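PDB 4CEK: regulator of nonsense transcripts 2 from Homo sapiens, which probably acts in nonsense-mediated mRNA decay, here represented by the second of its three MIF4G domains. Local coordinates for residues L114-L125 / A137-T147; R151-F159 / M183-L194. All blocks are in the same frame, centred on the assembly; numbering follows the deposited sequence.

Interaction 1: L114-L125 / A137-T147; sequences LKLIVDAFLQQL and AAMDFCMNMNT
Met145 lays its sulfur over one face of the Phe121 ring. SD sits 4.0 Å from the centroid of that ring, which makes this a Met-aromatic contact. The thioether chain gets there by a bend at its last torsion (chi3 64°), having run out straight through CG. On the way, CG of Met145 passes CD1 of Ile117 at 3.8 Å, the two side chains crossing at a slant. The methyl CE turns toward Val118, but its modelled position is too close there to be relied on.

The rest of the Phe121 ring points into the facing helix. Its CZ meets the backbone O of Ala137 at 3.3 Å, at the ring edge and near the ring plane. The methyl of Ala137 lies beside the same CZ. CE2 of Phe121 touches CD2 of Phe141 at 3.7 Å, with the two ring planes turned 44° apart. OD2 of Asp140 lies near CD1 of Phe121, the carboxylate plane steep to the ring. A hydrogen bond within 137-147 ties that carboxylate down: ND2 of Asn144 donates to OD1 of Asp140 at 2.7 Å. At the far end, CD1 of Leu114 reaches the backbone O of Asn144 at 3.4 Å.

The short helical segments run nearly antiparallel, at 162°, their axes 11.6 Å apart at closest. Large side chains bridge that distance. This is the packing of successive antiparallel helices expected in an all-helical MIF4G domain. Helix 148-159 comes up against the pair through Asn150, which touches Leu114 and Val118 and bonds the backbone O of Met145. Helix 169-179 packs on Leu125 and Ala138.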
loop_
_atom_site.group_PDB
_atom_site.type_symbol
_atom_site.label_atom_id
_atom_site.label_comp_id
_atom_site.label_asym_id
_atom_site.label_seq_id
_atom_site.Cartn_x
_atom_site.Cartn_y
_atom_site.Cartn_z
ATOM N N LEU A 114 -14.292 -21.199 -14.746
ATOM C CA LEU A 114 -13.210 -20.633 -13.923
ATOM C C LEU A 114 -13.224 -19.111 -13.918
ATOM O O LEU A 114 -13.115 -18.500 -12.875
ATOM C CB LEU A 114 -11.852 -21.120 -14.421
ATOM C CG LEU A 114 -10.638 -20.598 -13.655
ATOM C CD1 LEU A 114 -10.536 -21.279 -12.295
ATOM C CD2 LEU A 114 -9.385 -20.787 -14.510
ATOM N N LYS A 115 -13.360 -18.497 -15.085
ATOM C CA LYS A 115 -13.562 -17.042 -15.145
ATOM C C LYS A 115 -14.734 -16.628 -14.220
ATOM O O LYS A 115 -14.626 -15.679 -13.435
ATOM C CB LYS A 115 -13.826 -16.579 -16.588
ATOM C CG LYS A 115 -13.863 -15.067 -16.771
ATOM C CD LYS A 115 -14.899 -14.589 -17.783
ATOM C CE LYS A 115 -14.710 -13.099 -18.054
ATOM N NZ LYS A 115 -15.818 -12.449 -18.807
ATOM N N LEU A 116 -15.846 -17.354 -14.310
ATOM C CA LEU A 116 -17.033 -17.023 -13.527
ATOM C C LEU A 116 -16.717 -17.027 -12.037
ATOM O O LEU A 116 -17.093 -16.095 -11.347
ATOM C CB LEU A 116 -18.219 -17.954 -13.849
ATOM C CG LEU A 116 -19.593 -17.604 -13.237
ATOM C CD1 LEU A 116 -19.844 -16.100 -13.275
ATOM C CD2 LEU A 116 -20.745 -18.346 -13.918
ATOM N N ILE A 117 -15.989 -18.029 -11.550
ATOM C CA ILE A 117 -15.721 -18.104 -10.128
ATOM C C ILE A 117 -14.683 -17.056 -9.692
ATOM O O ILE A 117 -14.750 -16.554 -8.567
ATOM C CB ILE A 117 -15.341 -19.522 -9.649
ATOM C CG1 ILE A 117 -13.851 -19.792 -9.752
ATOM C CG2 ILE A 117 -16.107 -20.599 -10.414
ATOM C CD1 ILE A 117 -13.300 -20.312 -8.435
ATOM N N VAL A 118 -13.748 -16.710 -10.581
ATOM C CA VAL A 118 -12.807 -15.634 -10.310
ATOM C C VAL A 118 -13.475 -14.249 -10.248
ATOM O O VAL A 118 -13.142 -13.424 -9.404
ATOM C CB VAL A 118 -11.665 -15.585 -11.343
ATOM C CG1 VAL A 118 -10.709 -14.471 -10.986
ATOM C CG2 VAL A 118 -10.915 -16.910 -11.391
ATOM N N ASP A 119 -14.405 -13.990 -11.145
ATOM C CA ASP A 119 -15.111 -12.725 -11.129
ATOM C C ASP A 119 -15.967 -12.633 -9.872
ATOM O O ASP A 119 -16.150 -11.547 -9.327
ATOM C CB ASP A 119 -15.965 -12.561 -12.396
ATOM C CG ASP A 119 -15.116 -12.355 -13.665
ATOM O OD1 ASP A 119 -13.850 -12.433 -13.619
ATOM O OD2 ASP A 119 -15.736 -12.113 -14.731
ATOM N N ALA A 120 -16.476 -13.771 -9.404
ATOM C CA ALA A 120 -17.178 -13.832 -8.124
ATOM C C ALA A 120 -16.229 -13.478 -7.003
ATOM O O ALA A 120 -16.567 -12.712 -6.088
ATOM C CB ALA A 120 -17.743 -15.241 -7.867
ATOM N N PHE A 121 -15.065 -14.121 -7.049
ATOM C CA PHE A 121 -14.047 -13.998 -6.004
ATOM C C PHE A 121 -13.598 -12.551 -5.865
ATOM O O PHE A 121 -13.631 -12.004 -4.770
ATOM C CB PHE A 121 -12.843 -14.880 -6.338
ATOM C CG PHE A 121 -11.735 -14.750 -5.372
ATOM C CD1 PHE A 121 -11.757 -15.457 -4.173
ATOM C CD2 PHE A 121 -10.665 -13.890 -5.638
ATOM C CE1 PHE A 121 -10.712 -15.320 -3.266
ATOM C CE2 PHE A 121 -9.617 -13.768 -4.736
ATOM C CZ PHE A 121 -9.643 -14.467 -3.551
ATOM N N LEU A 122 -13.213 -11.938 -6.983
ATOM C CA LEU A 122 -12.761 -10.545 -6.982
ATOM C C LEU A 122 -13.858 -9.636 -6.449
ATOM O O LEU A 122 -13.596 -8.777 -5.617
ATOM C CB LEU A 122 -12.337 -10.068 -8.370
ATOM C CG LEU A 122 -11.208 -10.839 -9.068
ATOM C CD1 LEU A 122 -10.887 -10.197 -10.427
ATOM C CD2 LEU A 122 -9.959 -10.962 -8.213
ATOM N N GLN A 123 -15.091 -9.849 -6.887
ATOM C CA GLN A 123 -16.200 -8.998 -6.439
ATOM C C GLN A 123 -16.525 -9.150 -4.937
ATOM O O GLN A 123 -17.243 -8.328 -4.378
ATOM C CB GLN A 123 -17.438 -9.197 -7.328
ATOM C CG GLN A 123 -17.265 -8.573 -8.720
ATOM C CD GLN A 123 -18.388 -8.898 -9.711
ATOM O OE1 GLN A 123 -18.615 -10.060 -10.062
ATOM N NE2 GLN A 123 -19.077 -7.857 -10.190
ATOM N N GLN A 124 -15.953 -10.164 -4.291
ATOM C CA GLN A 124 -16.164 -10.444 -2.855
ATOM C C GLN A 124 -15.024 -9.891 -1.953
ATOM O O GLN A 124 -15.205 -9.718 -0.743
ATOM C CB GLN A 124 -16.358 -11.973 -2.677
ATOM C CG GLN A 124 -15.822 -12.628 -1.408
ATOM C CD GLN A 124 -14.317 -13.005 -1.461
ATOM O OE1 GLN A 124 -13.758 -13.453 -0.454
ATOM N NE2 GLN A 124 -13.670 -12.844 -2.624
ATOM N N LEU A 125 -13.860 -9.624 -2.556
ATOM C CA LEU A 125 -12.710 -9.085 -1.853
ATOM C C LEU A 125 -13.027 -7.898 -0.946
ATOM O O LEU A 125 -12.557 -7.878 0.200
ATOM C CB LEU A 125 -11.584 -8.701 -2.842
ATOM C CG LEU A 125 -10.594 -9.831 -3.133
ATOM C CD1 LEU A 125 -9.518 -9.380 -4.113
ATOM C CD2 LEU A 125 -10.022 -10.342 -1.810
ATOM N N ALA A 137 -9.540 -16.084 1.840
ATOM C CA ALA A 137 -9.499 -15.641 0.448
ATOM C C ALA A 137 -8.194 -16.073 -0.232
ATOM O O ALA A 137 -8.192 -16.499 -1.399
ATOM C CB ALA A 137 -9.683 -14.126 0.374
ATOM N N ALA A 138 -7.096 -15.961 0.507
ATOM C CA ALA A 138 -5.804 -16.415 0.046
ATOM C C ALA A 138 -5.774 -17.934 -0.196
ATOM O O ALA A 138 -5.198 -18.390 -1.184
ATOM C CB ALA A 138 -4.720 -16.024 1.039
ATOM N N MET A 139 -6.358 -18.722 0.702
ATOM C CA MET A 139 -6.359 -20.185 0.524
ATOM C C MET A 139 -7.214 -20.545 -0.682
ATOM O O MET A 139 -6.804 -21.331 -1.538
ATOM C CB MET A 139 -6.821 -20.897 1.791
ATOM C CG MET A 139 -5.751 -20.944 2.880
ATOM S SD MET A 139 -6.217 -21.604 4.516
ATOM C CE MET A 139 -7.393 -20.395 5.107
ATOM N N ASP A 140 -8.375 -19.912 -0.779
ATOM C CA ASP A 140 -9.293 -20.135 -1.890
ATOM C C ASP A 140 -8.631 -19.832 -3.240
ATOM O O ASP A 140 -8.738 -20.609 -4.189
ATOM C CB ASP A 140 -10.564 -19.284 -1.683
ATOM C CG ASP A 140 -11.626 -19.527 -2.729
ATOM O OD1 ASP A 140 -11.546 -20.557 -3.436
ATOM O OD2 ASP A 140 -12.566 -18.692 -2.843
ATOM N N PHE A 141 -7.954 -18.695 -3.332
ATOM C CA PHE A 141 -7.315 -18.291 -4.586
ATOM C C PHE A 141 -6.166 -19.239 -4.934
ATOM O O PHE A 141 -6.014 -19.680 -6.065
ATOM C CB PHE A 141 -6.782 -16.855 -4.476
ATOM C CG PHE A 141 -6.263 -16.333 -5.757
ATOM C CD1 PHE A 141 -4.964 -16.572 -6.119
ATOM C CD2 PHE A 141 -7.101 -15.686 -6.648
ATOM C CE1 PHE A 141 -4.474 -16.140 -7.350
ATOM C CE2 PHE A 141 -6.624 -15.257 -7.881
ATOM C CZ PHE A 141 -5.294 -15.478 -8.222
ATOM N N CYS A 142 -5.363 -19.546 -3.934
ATOM C CA CYS A 142 -4.163 -20.343 -4.117
ATOM C C CYS A 142 -4.470 -21.796 -4.570
ATOM O O CYS A 142 -3.636 -22.450 -5.190
ATOM C CB CYS A 142 -3.368 -20.333 -2.808
ATOM S SG CYS A 142 -1.610 -20.615 -2.996
ATOM N N MET A 143 -5.677 -22.272 -4.283
ATOM C CA MET A 143 -6.042 -23.661 -4.501
ATOM C C MET A 143 -6.985 -23.914 -5.664
ATOM O O MET A 143 -7.002 -25.025 -6.179
ATOM C CB MET A 143 -6.702 -24.214 -3.246
ATOM C CG MET A 143 -5.710 -24.564 -2.154
ATOM S SD MET A 143 -6.077 -26.188 -1.499
ATOM C CE MET A 143 -6.005 -27.230 -2.968
ATOM N N ASN A 144 -7.782 -22.919 -6.060
ATOM C CA ASN A 144 -8.779 -23.117 -7.117
ATOM C C ASN A 144 -8.650 -22.199 -8.323
ATOM O O ASN A 144 -9.358 -22.390 -9.331
ATOM C CB ASN A 144 -10.178 -22.962 -6.521
ATOM C CG ASN A 144 -10.308 -23.661 -5.184
ATOM O OD1 ASN A 144 -9.755 -24.737 -4.989
ATOM N ND2 ASN A 144 -11.012 -23.046 -4.255
ATOM N N MET A 145 -7.770 -21.201 -8.244
ATOM C CA MET A 145 -7.819 -20.089 -9.216
ATOM C C MET A 145 -6.478 -19.629 -9.735
ATOM O O MET A 145 -6.437 -18.786 -10.612
ATOM C CB MET A 145 -8.519 -18.868 -8.613
ATOM C CG MET A 145 -9.752 -19.190 -7.801
ATOM S SD MET A 145 -10.442 -17.734 -7.024
ATOM C CE MET A 145 -10.887 -16.841 -8.485
ATOM N N ASN A 146 -5.394 -20.166 -9.204
ATOM C CA ASN A 146 -4.078 -19.729 -9.604
ATOM C C ASN A 146 -3.787 -19.995 -11.098
ATOM O O ASN A 146 -3.834 -21.115 -11.587
ATOM C CB ASN A 146 -3.026 -20.374 -8.718
ATOM C CG ASN A 146 -1.699 -19.689 -8.839
ATOM O OD1 ASN A 146 -1.607 -18.642 -9.477
ATOM N ND2 ASN A 146 -0.663 -20.258 -8.227
ATOM N N THR A 147 -3.464 -18.930 -11.809
ATOM C CA THR A 147 -3.410 -18.924 -13.259
ATOM C C THR A 147 -2.838 -17.561 -13.605
ATOM O O THR A 147 -3.342 -16.542 -13.117
ATOM C CB THR A 147 -4.818 -19.051 -13.840
ATOM O OG1 THR A 147 -5.230 -20.428 -13.801
ATOM C CG2 THR A 147 -4.880 -18.506 -15.246
#

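Interaction 2: R151-F159 / M183-L194; sequences RKKLVRALF and MSDVAEDLCSML
Val155 is a knob in a hole formed by Val186, Asp189, Leu190 and Met193, where helix 148-159 packs on helix 185-203. These are helices of the MIF4G helical repeat fold. Their short segments cross at -40°, with axes 9.4 Å apart at closest. CG2 of Val155 meets CG1 of Val186 at 3.8 Å, and CG1 of Val155 lies as far from CB of Asp189.

One turn on, Phe159 packs against Leu190 and Met193. Its CB touches CD1 of Leu190 at 3.7 Å, and that methyl also lies at the edge of the ring. CD1 of Phe159 meets CB of Met193. SD of Met193 stands over a ring face, 4.6 Å from the centroid of the Phe159 ring, a Met-aromatic contact. Helix 210-225 adds Lys215, in a cation-pi contact with the Phe159 ring, and Phe219, which packs on Leu190 and Leu194.

Arg151 closes the other end. Its CB lies beside CG2 of Val186. CG and then CD pass the sulfur of Met183, CD at 3.5 Å from SD. There the chain bends (chi3 -64°), which turns NE to Asp185. Further out, NH1 has Asn146 as its partner. The guanidinium is thus held at NE and at a terminal nitrogen, which should fix its rotation. A methionine here would probably leave the Asp185 carboxylate without its positive mate and OD1 of Asn146 without this donor. Back at NE, the salt bridge from NE of Arg151 to OD2 of Asp185 is 2.8 Å long. The N-H points almost straight at the syn lone pair, at 164°, and the oxygen lies in the guanidinium plane.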
loop_
_atom_site.group_PDB
_atom_site.type_symbol
_atom_site.label_atom_id
_atom_site.label_comp_id
_atom_site.label_asym_id
_atom_site.label_seq_id
_atom_site.Cartn_x
_atom_site.Cartn_y
_atom_site.Cartn_z
ATOM N N ARG A 151 -3.766 -14.152 -11.912
ATOM C CA ARG A 151 -2.910 -13.379 -11.045
ATOM C C ARG A 151 -2.917 -11.910 -11.526
ATOM O O ARG A 151 -2.832 -10.985 -10.711
ATOM C CB ARG A 151 -1.506 -13.984 -10.971
ATOM C CG ARG A 151 -1.502 -15.334 -10.283
ATOM C CD ARG A 151 -0.114 -15.802 -9.834
ATOM N NE ARG A 151 0.774 -16.022 -10.981
ATOM C CZ ARG A 151 0.671 -17.031 -11.860
ATOM N NH1 ARG A 151 -0.287 -17.964 -11.757
ATOM N NH2 ARG A 151 1.527 -17.096 -12.873
ATOM N N LYS A 152 -3.052 -11.700 -12.830
ATOM C CA LYS A 152 -3.065 -10.358 -13.381
ATOM C C LYS A 152 -4.368 -9.666 -13.030
ATOM O O LYS A 152 -4.398 -8.461 -12.795
ATOM C CB LYS A 152 -2.927 -10.363 -14.908
ATOM C CG LYS A 152 -1.508 -10.292 -15.439
ATOM C CD LYS A 152 -1.507 -10.076 -16.964
ATOM C CE LYS A 152 -1.795 -11.365 -17.750
ATOM N NZ LYS A 152 -2.689 -11.149 -18.927
ATOM N N LYS A 153 -5.456 -10.411 -13.072
ATOM C CA LYS A 153 -6.741 -9.865 -12.676
ATOM C C LYS A 153 -6.752 -9.542 -11.184
ATOM O O LYS A 153 -7.309 -8.535 -10.804
ATOM C CB LYS A 153 -7.877 -10.819 -13.041
ATOM C CG LYS A 153 -8.545 -10.495 -14.373
ATOM C CD LYS A 153 -9.378 -11.654 -14.936
ATOM C CE LYS A 153 -10.828 -11.244 -15.248
ATOM N NZ LYS A 153 -11.022 -10.220 -16.331
ATOM N N LEU A 154 -6.156 -10.383 -10.348
ATOM C CA LEU A 154 -6.106 -10.118 -8.912
ATOM C C LEU A 154 -5.380 -8.791 -8.667
ATOM O O LEU A 154 -5.946 -7.870 -8.109
ATOM C CB LEU A 154 -5.373 -11.223 -8.156
ATOM C CG LEU A 154 -5.207 -10.988 -6.651
ATOM C CD1 LEU A 154 -6.518 -10.565 -5.990
ATOM C CD2 LEU A 154 -4.544 -12.159 -5.931
ATOM N N VAL A 155 -4.142 -8.700 -9.147
ATOM C CA VAL A 155 -3.307 -7.502 -9.020
ATOM C C VAL A 155 -4.103 -6.254 -9.398
ATOM O O VAL A 155 -4.104 -5.260 -8.675
ATOM C CB VAL A 155 -2.041 -7.627 -9.887
ATOM C CG1 VAL A 155 -1.422 -6.265 -10.119
ATOM C CG2 VAL A 155 -1.032 -8.569 -9.262
ATOM N N ARG A 156 -4.835 -6.329 -10.491
ATOM C CA ARG A 156 -5.549 -5.170 -10.978
ATOM C C ARG A 156 -6.760 -4.829 -10.117
ATOM O O ARG A 156 -7.098 -3.653 -9.941
ATOM C CB ARG A 156 -5.960 -5.377 -12.436
ATOM C CG ARG A 156 -4.775 -5.410 -13.390
ATOM C CD ARG A 156 -5.206 -5.777 -14.808
ATOM N NE ARG A 156 -4.083 -6.253 -15.609
ATOM C CZ ARG A 156 -4.094 -6.417 -16.938
ATOM N NH1 ARG A 156 -5.167 -6.147 -17.662
ATOM N NH2 ARG A 156 -3.009 -6.854 -17.549
ATOM N N ALA A 157 -7.411 -5.843 -9.565
ATOM C CA ALA A 157 -8.524 -5.601 -8.635
ATOM C C ALA A 157 -8.018 -5.044 -7.314
ATOM O O ALA A 157 -8.660 -4.185 -6.732
ATOM C CB ALA A 157 -9.352 -6.858 -8.395
ATOM N N LEU A 158 -6.886 -5.530 -6.828
ATOM C CA LEU A 158 -6.259 -4.943 -5.642
ATOM C C LEU A 158 -5.899 -3.458 -5.875
ATOM O O LEU A 158 -6.132 -2.634 -5.013
ATOM C CB LEU A 158 -5.030 -5.738 -5.250
ATOM C CG LEU A 158 -5.294 -7.199 -4.909
ATOM C CD1 LEU A 158 -4.028 -7.859 -4.404
ATOM C CD2 LEU A 158 -6.384 -7.269 -3.850
ATOM N N PHE A 159 -5.410 -3.111 -7.069
ATOM C CA PHE A 159 -4.899 -1.764 -7.331
ATOM C C PHE A 159 -6.028 -0.734 -7.430
ATOM O O PHE A 159 -5.842 0.441 -7.071
ATOM C CB PHE A 159 -4.051 -1.757 -8.611
ATOM C CG PHE A 159 -3.546 -0.395 -9.010
ATOM C CD1 PHE A 159 -2.398 0.137 -8.425
ATOM C CD2 PHE A 159 -4.205 0.349 -9.977
ATOM C CE1 PHE A 159 -1.913 1.383 -8.802
ATOM C CE2 PHE A 159 -3.728 1.590 -10.359
ATOM C CZ PHE A 159 -2.566 2.116 -9.775
ATOM N N MET A 183 3.692 -17.276 -5.062
ATOM C CA MET A 183 3.448 -16.588 -6.342
ATOM C C MET A 183 3.884 -15.118 -6.143
ATOM O O MET A 183 3.080 -14.179 -6.086
ATOM C CB MET A 183 1.987 -16.657 -6.767
ATOM C CG MET A 183 0.998 -16.111 -5.760
ATOM S SD MET A 183 -0.689 -16.185 -6.368
ATOM C CE MET A 183 -0.917 -17.956 -6.062
ATOM N N SER A 184 5.178 -14.932 -5.997
ATOM C CA SER A 184 5.733 -13.614 -5.762
ATOM C C SER A 184 5.221 -12.519 -6.738
ATOM O O SER A 184 5.083 -11.383 -6.310
ATOM C CB SER A 184 7.272 -13.702 -5.786
ATOM O OG SER A 184 7.752 -13.911 -7.093
ATOM N N ASP A 185 4.948 -12.872 -8.017
ATOM C CA ASP A 185 4.574 -11.885 -9.089
ATOM C C ASP A 185 3.351 -10.994 -8.805
ATOM O O ASP A 185 3.140 -9.961 -9.433
ATOM C CB ASP A 185 4.346 -12.601 -10.404
ATOM C CG ASP A 185 3.323 -13.702 -10.280
ATOM O OD1 ASP A 185 3.361 -14.416 -9.241
ATOM O OD2 ASP A 185 2.495 -13.850 -11.218
ATOM N N VAL A 186 2.519 -11.410 -7.879
ATOM C CA VAL A 186 1.456 -10.554 -7.446
ATOM C C VAL A 186 2.056 -9.331 -6.738
ATOM O O VAL A 186 1.706 -8.187 -7.077
ATOM C CB VAL A 186 0.525 -11.307 -6.514
ATOM C CG1 VAL A 186 -0.462 -10.323 -5.898
ATOM C CG2 VAL A 186 -0.154 -12.435 -7.315
ATOM N N ALA A 187 2.981 -9.574 -5.814
ATOM C CA ALA A 187 3.681 -8.489 -5.098
ATOM C C ALA A 187 4.422 -7.593 -6.098
ATOM O O ALA A 187 4.267 -6.364 -6.083
ATOM C CB ALA A 187 4.646 -9.056 -4.072
ATOM N N GLU A 188 5.154 -8.222 -7.014
ATOM C CA GLU A 188 6.008 -7.502 -7.928
ATOM C C GLU A 188 5.190 -6.539 -8.761
ATOM O O GLU A 188 5.603 -5.422 -8.977
ATOM C CB GLU A 188 6.711 -8.431 -8.923
ATOM C CG GLU A 188 7.227 -9.779 -8.425
ATOM C CD GLU A 188 8.485 -9.653 -7.625
ATOM O OE1 GLU A 188 8.913 -8.488 -7.419
ATOM O OE2 GLU A 188 9.023 -10.717 -7.212
ATOM N N ASP A 189 4.061 -6.996 -9.285
ATOM C CA ASP A 189 3.276 -6.199 -10.216
ATOM C C ASP A 189 2.576 -5.051 -9.474
ATOM O O ASP A 189 2.574 -3.922 -9.959
ATOM C CB ASP A 189 2.194 -7.045 -10.917
ATOM C CG ASP A 189 2.714 -7.827 -12.144
ATOM O OD1 ASP A 189 3.936 -7.981 -12.317
ATOM O OD2 ASP A 189 1.863 -8.303 -12.936
ATOM N N LEU A 190 1.985 -5.357 -8.319
ATOM C CA LEU A 190 1.270 -4.364 -7.538
ATOM C C LEU A 190 2.270 -3.277 -7.135
ATOM O O LEU A 190 1.988 -2.094 -7.345
ATOM C CB LEU A 190 0.559 -4.977 -6.315
ATOM C CG LEU A 190 -0.427 -4.035 -5.595
ATOM C CD1 LEU A 190 -1.477 -3.417 -6.513
ATOM C CD2 LEU A 190 -1.101 -4.733 -4.441
ATOM N N CYS A 191 3.462 -3.672 -6.672
ATOM C CA CYS A 191 4.421 -2.699 -6.196
ATOM C C CYS A 191 4.867 -1.800 -7.326
ATOM O O CYS A 191 5.006 -0.570 -7.153
ATOM C CB CYS A 191 5.628 -3.345 -5.543
ATOM S SG CYS A 191 5.199 -4.104 -3.957
ATOM N N SER A 192 5.077 -2.415 -8.479
ATOM C CA SER A 192 5.474 -1.686 -9.649
ATOM C C SER A 192 4.437 -0.681 -10.053
ATOM O O SER A 192 4.754 0.461 -10.400
ATOM C CB SER A 192 5.713 -2.639 -10.804
ATOM O OG SER A 192 5.943 -1.869 -11.973
ATOM N N MET A 193 3.189 -1.098 -10.012
ATOM C CA MET A 193 2.066 -0.182 -10.294
ATOM C C MET A 193 1.995 0.974 -9.266
ATOM O O MET A 193 1.740 2.126 -9.622
ATOM C CB MET A 193 0.749 -0.972 -10.289
ATOM C CG MET A 193 0.587 -1.941 -11.463
ATOM S SD MET A 193 -1.063 -2.680 -11.499
ATOM C CE MET A 193 -0.873 -3.921 -10.228
ATOM N N LEU A 194 2.227 0.653 -7.990
ATOM C CA LEU A 194 2.078 1.605 -6.910
ATOM C C LEU A 194 3.218 2.600 -6.998
ATOM O O LEU A 194 2.984 3.796 -6.906
ATOM C CB LEU A 194 2.043 0.893 -5.556
ATOM C CG LEU A 194 0.708 0.253 -5.154
ATOM C CD1 LEU A 194 0.829 -0.533 -3.843
ATOM C CD2 LEU A 194 -0.361 1.317 -5.001
#

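Interactions 1 and 2 follow each other along the chain, with centres 14 Å apart. Helix 131-144, in interaction 1, leads directly into helix 148-159, which carries interaction 2. One place where the contacts meet is the turn between them. There OD1 of Asn146 and NH1 of Arg151, 2.7 Å apart, join the end of one contact to the start of the other. A second join is apolar: CD1 of Leu125 packs on CD1 of Leu154 at 3.7 Å. Interaction 2 is the more central, its centre about 11 Å from the chain centre against about 21 Å for that of interaction 1. Both are structural packing within one MIF4G domain.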